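Local coordinates for protein RE68036p (Drosophila melanogaster, PDB 1SQH) that is of unknown function but probably acts as an acyltransferase of the GNAT superfamily, possibly transferring acyl groups to glycine, at residues F208-G213 with I226-F231; S232-L237 with A255-I260. One frame throughout, in Å; residues are numbered along the deposited sequence.

Interaction 1: F208-G213 with I226-F231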
loop_
_atom_site.group_PDB
_atom_site.type_symbol
_atom_site.label_atom_id
_atom_site.label_comp_id
_atom_site.label_asym_id
_atom_site.label_seq_id
_atom_site.Cartn_x
_atom_site.Cartn_y
_atom_site.Cartn_z
ATOM N N PHE A 208 -9.186 11.270 -2.802
ATOM C CA PHE A 208 -9.524 10.205 -3.746
ATOM C C PHE A 208 -9.792 8.809 -3.201
ATOM O O PHE A 208 -10.278 7.937 -3.934
ATOM C CB PHE A 208 -8.441 10.146 -4.811
ATOM C CG PHE A 208 -8.461 11.324 -5.724
ATOM C CD1 PHE A 208 -9.485 11.467 -6.657
ATOM C CD2 PHE A 208 -7.503 12.324 -5.619
ATOM C CE1 PHE A 208 -9.552 12.593 -7.476
ATOM C CE2 PHE A 208 -7.565 13.455 -6.433
ATOM C CZ PHE A 208 -8.593 13.586 -7.359
ATOM N N ASN A 209 -9.483 8.587 -1.928
ATOM C CA ASN A 209 -9.710 7.283 -1.310
ATOM C C ASN A 209 -10.775 7.402 -0.226
ATOM O O ASN A 209 -11.140 8.513 0.180
ATOM C CB ASN A 209 -8.400 6.763 -0.695
ATOM C CG ASN A 209 -7.846 5.541 -1.427
ATOM O OD1 ASN A 209 -8.170 5.296 -2.593
ATOM N ND2 ASN A 209 -7.001 4.776 -0.745
ATOM N N LYS A 210 -11.287 6.268 0.241
ATOM C CA LYS A 210 -12.269 6.309 1.325
ATOM C C LYS A 210 -11.496 6.448 2.641
ATOM O O LYS A 210 -10.331 6.053 2.733
ATOM C CB LYS A 210 -13.122 5.033 1.357
ATOM C CG LYS A 210 -14.075 4.887 0.177
ATOM C CD LYS A 210 -14.926 3.629 0.313
ATOM C CE LYS A 210 -15.723 3.322 -0.959
ATOM N NZ LYS A 210 -16.890 4.218 -1.173
ATOM N N SER A 211 -12.145 7.034 3.644
ATOM C CA SER A 211 -11.541 7.220 4.957
ATOM C C SER A 211 -12.648 7.321 6.007
ATOM O O SER A 211 -13.816 7.528 5.668
ATOM C CB SER A 211 -10.692 8.488 4.978
ATOM O OG SER A 211 -11.501 9.630 4.773
ATOM N N LEU A 212 -12.288 7.149 7.275
ATOM C CA LEU A 212 -13.263 7.238 8.354
ATOM C C LEU A 212 -12.634 7.806 9.611
ATOM O O LEU A 212 -11.539 7.410 10.004
ATOM C CB LEU A 212 -13.865 5.863 8.661
ATOM C CG LEU A 212 -14.954 5.320 7.731
ATOM C CD1 LEU A 212 -15.507 4.004 8.286
ATOM C CD2 LEU A 212 -16.080 6.332 7.616
ATOM N N GLY A 213 -13.332 8.742 10.238
ATOM C CA GLY A 213 -12.817 9.336 11.451
ATOM C C GLY A 213 -13.844 9.300 12.563
ATOM O O GLY A 213 -15.054 9.325 12.312
ATOM N N ILE A 226 -9.202 5.766 10.162
ATOM C CA ILE A 226 -8.800 4.630 9.349
ATOM C C ILE A 226 -8.879 5.085 7.887
ATOM O O ILE A 226 -9.761 5.859 7.514
ATOM C CB ILE A 226 -9.733 3.412 9.633
ATOM C CG1 ILE A 226 -9.054 2.102 9.221
ATOM C CG2 ILE A 226 -11.058 3.578 8.901
ATOM C CD1 ILE A 226 -9.128 1.820 7.759
ATOM N N PHE A 227 -7.941 4.622 7.068
ATOM C CA PHE A 227 -7.893 5.006 5.655
ATOM C C PHE A 227 -8.031 3.813 4.731
ATOM O O PHE A 227 -7.898 2.664 5.162
ATOM C CB PHE A 227 -6.535 5.615 5.297
ATOM C CG PHE A 227 -6.359 7.035 5.698
ATOM C CD1 PHE A 227 -6.000 7.368 7.002
ATOM C CD2 PHE A 227 -6.490 8.049 4.746
ATOM C CE1 PHE A 227 -5.767 8.696 7.355
ATOM C CE2 PHE A 227 -6.263 9.384 5.084
ATOM C CZ PHE A 227 -5.898 9.711 6.389
ATOM N N GLN A 228 -8.287 4.095 3.453
ATOM C CA GLN A 228 -8.298 3.041 2.449
ATOM C C GLN A 228 -6.835 3.173 2.027
ATOM O O GLN A 228 -6.320 4.288 1.994
ATOM C CB GLN A 228 -9.198 3.382 1.261
ATOM C CG GLN A 228 -9.244 2.247 0.232
ATOM C CD GLN A 228 -10.323 2.439 -0.815
ATOM O OE1 GLN A 228 -10.758 1.477 -1.454
ATOM N NE2 GLN A 228 -10.754 3.675 -1.002
ATOM N N ASN A 229 -6.155 2.078 1.706
ATOM C CA ASN A 229 -4.739 2.196 1.357
ATOM C C ASN A 229 -4.389 2.027 -0.119
ATOM O O ASN A 229 -5.273 1.998 -0.979
ATOM C CB ASN A 229 -3.912 1.224 2.212
ATOM C CG ASN A 229 -4.114 -0.221 1.825
ATOM O OD1 ASN A 229 -4.907 -0.544 0.939
ATOM N ND2 ASN A 229 -3.383 -1.109 2.486
ATOM N N ASP A 230 -3.093 1.920 -0.413
ATOM C CA ASP A 230 -2.654 1.784 -1.794
ATOM C C ASP A 230 -2.847 0.383 -2.380
ATOM O O ASP A 230 -2.319 0.059 -3.448
ATOM C CB ASP A 230 -1.199 2.263 -1.954
ATOM C CG ASP A 230 -0.264 1.741 -0.856
ATOM O OD1 ASP A 230 -0.734 1.121 0.124
ATOM O OD2 ASP A 230 0.962 1.969 -0.980
ATOM N N PHE A 231 -3.618 -0.438 -1.673
ATOM C CA PHE A 231 -3.951 -1.783 -2.126
ATOM C C PHE A 231 -5.480 -1.879 -2.079
ATOM O O PHE A 231 -6.056 -2.969 -2.169
ATOM C CB PHE A 231 -3.343 -2.859 -1.211
ATOM C CG PHE A 231 -1.864 -3.063 -1.408
ATOM C CD1 PHE A 231 -0.940 -2.282 -0.718
ATOM C CD2 PHE A 231 -1.399 -4.034 -2.302
ATOM C CE1 PHE A 231 0.439 -2.457 -0.911
ATOM C CE2 PHE A 231 -0.030 -4.223 -2.513
ATOM C CZ PHE A 231 0.898 -3.433 -1.812
#
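Leu212 and Ile226 form an antiparallel hydrogen-bonded pair, and Ser211 with Phe227 is the non-hydrogen-bonded pair beside it. The strand axes run 4.8 Å apart. Leu212 N gives to Ile226 O at 2.8 Å, and Ile226 N returns a bond to Leu212 O at 2.9 Å. A bond from Gln228 N to Lys210 O extends the pairing back beyond the start of strand 211-216. This is a beta hairpin in the FR47-like region.

Beyond the paired strands, the side chain of Asn209 takes over. Its ND2 reaches Gln228 O at 2.9 Å, a weak bond, and Asn229 O at 3.3 Å. The second carbonyl lies in the Asn209 amide plane, but ND2 stands above the plane of that carbonyl. The amide also packs on the Gln228 chain, with ND2 3.3 Å from Gln228 CB. Trp45 NE1 bonds to Asn209 OD1, which helps fix the rotation of the amide. A leucine here would probably leave Trp45 NE1 and the two backbone carbonyls without this partner.

On one face, Ser211 CB meets Phe227 CD2 obliquely at 4.2 Å. On the other, Leu212 CB touches Ile226 CG2 at 3.6 Å. Ile226 has CG1 anti to the backbone N (chi1 -159°), which sets the CG2 branch against Leu212. Both side chains lie against helix 248-263, while Asn209 ties the hairpin to helix 34-51 and strand 234-239 pairs with the far edge of 222-228.

Interaction 2: S232-L237 with A255-I260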
loop_
_atom_site.group_PDB
_atom_site.type_symbol
_atom_site.label_atom_id
_atom_site.label_comp_id
_atom_site.label_asym_id
_atom_site.label_seq_id
_atom_site.Cartn_x
_atom_site.Cartn_y
_atom_site.Cartn_z
ATOM N N SER A 232 -6.115 -0.714 -1.936
ATOM C CA SER A 232 -7.573 -0.582 -1.862
ATOM C C SER A 232 -8.139 -1.266 -0.636
ATOM O O SER A 232 -9.353 -1.467 -0.525
ATOM C CB SER A 232 -8.239 -1.145 -3.120
ATOM O OG SER A 232 -7.908 -0.356 -4.245
ATOM N N GLY A 233 -7.244 -1.615 0.286
ATOM C CA GLY A 233 -7.633 -2.263 1.524
ATOM C C GLY A 233 -7.578 -1.282 2.681
ATOM O O GLY A 233 -7.717 -0.078 2.484
ATOM N N LEU A 234 -7.354 -1.789 3.888
ATOM C CA LEU A 234 -7.299 -0.946 5.085
ATOM C C LEU A 234 -5.890 -0.511 5.428
ATOM O O LEU A 234 -4.939 -1.263 5.229
ATOM C CB LEU A 234 -7.872 -1.687 6.300
ATOM C CG LEU A 234 -9.369 -1.697 6.621
ATOM C CD1 LEU A 234 -10.194 -1.890 5.367
ATOM C CD2 LEU A 234 -9.641 -2.803 7.644
ATOM N N GLY A 235 -5.769 0.697 5.971
ATOM C CA GLY A 235 -4.463 1.193 6.366
ATOM C C GLY A 235 -4.484 2.368 7.338
ATOM O O GLY A 235 -5.517 3.006 7.548
HETATM N N MSE A 236 -3.322 2.633 7.932
HETATM C CA MSE A 236 -3.126 3.739 8.862
HETATM C C MSE A 236 -4.159 3.859 9.973
HETATM O O MSE A 236 -4.554 4.970 10.348
HETATM C CB MSE A 236 -3.074 5.049 8.081
HETATM C CG MSE A 236 -1.888 5.143 7.150
HETATM SE SE MSE A 236 -2.308 6.159 5.573
HETATM C CE MSE A 236 -3.057 4.683 4.535
ATOM N N LEU A 237 -4.595 2.721 10.505
ATOM C CA LEU A 237 -5.577 2.731 11.580
ATOM C C LEU A 237 -4.916 3.271 12.832
ATOM O O LEU A 237 -3.759 2.972 13.108
ATOM C CB LEU A 237 -6.086 1.313 11.870
ATOM C CG LEU A 237 -6.986 1.165 13.111
ATOM C CD1 LEU A 237 -8.269 1.963 12.894
ATOM C CD2 LEU A 237 -7.315 -0.310 13.367
ATOM N N ALA A 255 -16.202 -1.143 9.894
ATOM C CA ALA A 255 -16.906 -0.184 9.052
ATOM C C ALA A 255 -16.204 0.035 7.712
ATOM O O ALA A 255 -16.833 -0.057 6.648
ATOM C CB ALA A 255 -17.059 1.136 9.785
HETATM N N MSE A 256 -14.907 0.327 7.751
HETATM C CA MSE A 256 -14.179 0.532 6.505
HETATM C C MSE A 256 -14.245 -0.713 5.596
HETATM O O MSE A 256 -14.412 -0.587 4.383
HETATM C CB MSE A 256 -12.722 0.888 6.791
HETATM C CG MSE A 256 -11.950 1.297 5.559
HETATM SE SE MSE A 256 -12.424 3.098 4.985
HETATM C CE MSE A 256 -13.879 2.638 3.814
ATOM N N SER A 257 -14.112 -1.908 6.178
ATOM C CA SER A 257 -14.164 -3.150 5.393
ATOM C C SER A 257 -15.498 -3.243 4.644
ATOM O O SER A 257 -15.540 -3.527 3.434
ATOM C CB SER A 257 -13.988 -4.374 6.301
ATOM O OG SER A 257 -12.688 -4.418 6.869
ATOM N N ARG A 258 -16.586 -3.002 5.372
ATOM C CA ARG A 258 -17.921 -3.023 4.785
ATOM C C ARG A 258 -18.060 -1.950 3.711
ATOM O O ARG A 258 -18.468 -2.244 2.593
ATOM C CB ARG A 258 -18.980 -2.767 5.852
ATOM C CG ARG A 258 -19.443 -3.993 6.590
ATOM C CD ARG A 258 -20.761 -4.495 6.028
ATOM N NE ARG A 258 -21.779 -3.447 5.966
ATOM C CZ ARG A 258 -23.073 -3.659 6.183
ATOM N NH1 ARG A 258 -23.504 -4.876 6.492
ATOM N NH2 ARG A 258 -23.938 -2.667 6.051
ATOM N N GLU A 259 -17.713 -0.711 4.055
ATOM C CA GLU A 259 -17.848 0.394 3.108
ATOM C C GLU A 259 -17.104 0.146 1.810
ATOM O O GLU A 259 -17.644 0.384 0.730
ATOM C CB GLU A 259 -17.384 1.731 3.718
ATOM C CG GLU A 259 -17.540 2.917 2.746
ATOM C CD GLU A 259 -17.222 4.283 3.362
ATOM O OE1 GLU A 259 -17.000 5.238 2.589
ATOM O OE2 GLU A 259 -17.203 4.419 4.605
ATOM N N ILE A 260 -15.869 -0.337 1.902
ATOM C CA ILE A 260 -15.102 -0.585 0.694
ATOM C C ILE A 260 -15.738 -1.688 -0.135
ATOM O O ILE A 260 -15.918 -1.542 -1.332
ATOM C CB ILE A 260 -13.632 -0.988 1.003
ATOM C CG1 ILE A 260 -12.875 0.200 1.611
ATOM C CG2 ILE A 260 -12.942 -1.463 -0.293
ATOM C CD1 ILE A 260 -11.424 -0.107 1.966
#
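Ser232 and Gly233 lead into strand 234-239 and rest on Ile260 of helix 248-263. This strand and helix follow each other in the chain and probably correspond to the central strand-helix unit of the GNAT fold. In relatives, the turn between them binds the pyrophosphate of the acyl-CoA. The short segments run roughly antiparallel, at 148°, with their axes 9.8 Å apart.

Ser232 turns its hydroxyl to helix 34-51, where OG bonds with Asn41 and Lys44. Its carbonyl faces helix 248-263: Ser232 O lies 3.5 Å from Ile260 CD1. Gly233 O is also near that methyl, at 3.7 Å. The Ile260 chain is extended (chi2 179°), which carries CD1 out from the helix to both carbonyls. These are packing contacts.

Leu234 carries the apolar part. Its CD1 sits 3.6 Å from CG of Met256, a selenomethionine. Leu234 and Met256 point in opposing directions and pass alongside one another. Met256 CG stands anti to the backbone N (chi1 -172°), and the chain then bends away toward Lys210 and Ile226. The same Leu234 CD1 approaches Ile260 CD1 at 4.0 Å, so one methyl meets two successive turns of the helix. Leu268 and Tyr288 also touch Leu234.

The other branch of Leu234 goes to Ser257. There Leu234 CD2 lies 3.5 Å from Ser257 OG, a hydroxyl already bonded to Ala253 O and Tyr288 OH.

Overall arrangement
Interaction 1 and interaction 2 come in series along the chain, and their centres are about 6 Å apart. Both lie in the FR47-like region and share the antiparallel sheet of strands 174-177, 211-216, 222-228 and 234-239. Interaction 1 pairs two strands within it, whereas interaction 2 sets strand 234-239 against helix 248-263. Phe227 N and Gly235 O, 3.0 Å apart, probably bond the neighbouring strands. Met256 also reaches back, its CE lying 3.5 Å from Lys210 CB. One helix thus packs on one face of several strands, as expected of a GNAT domain. Leu234 also bonds through its backbone to Thr269, linking this sheet to strand 268-273 of the eight-stranded sheet.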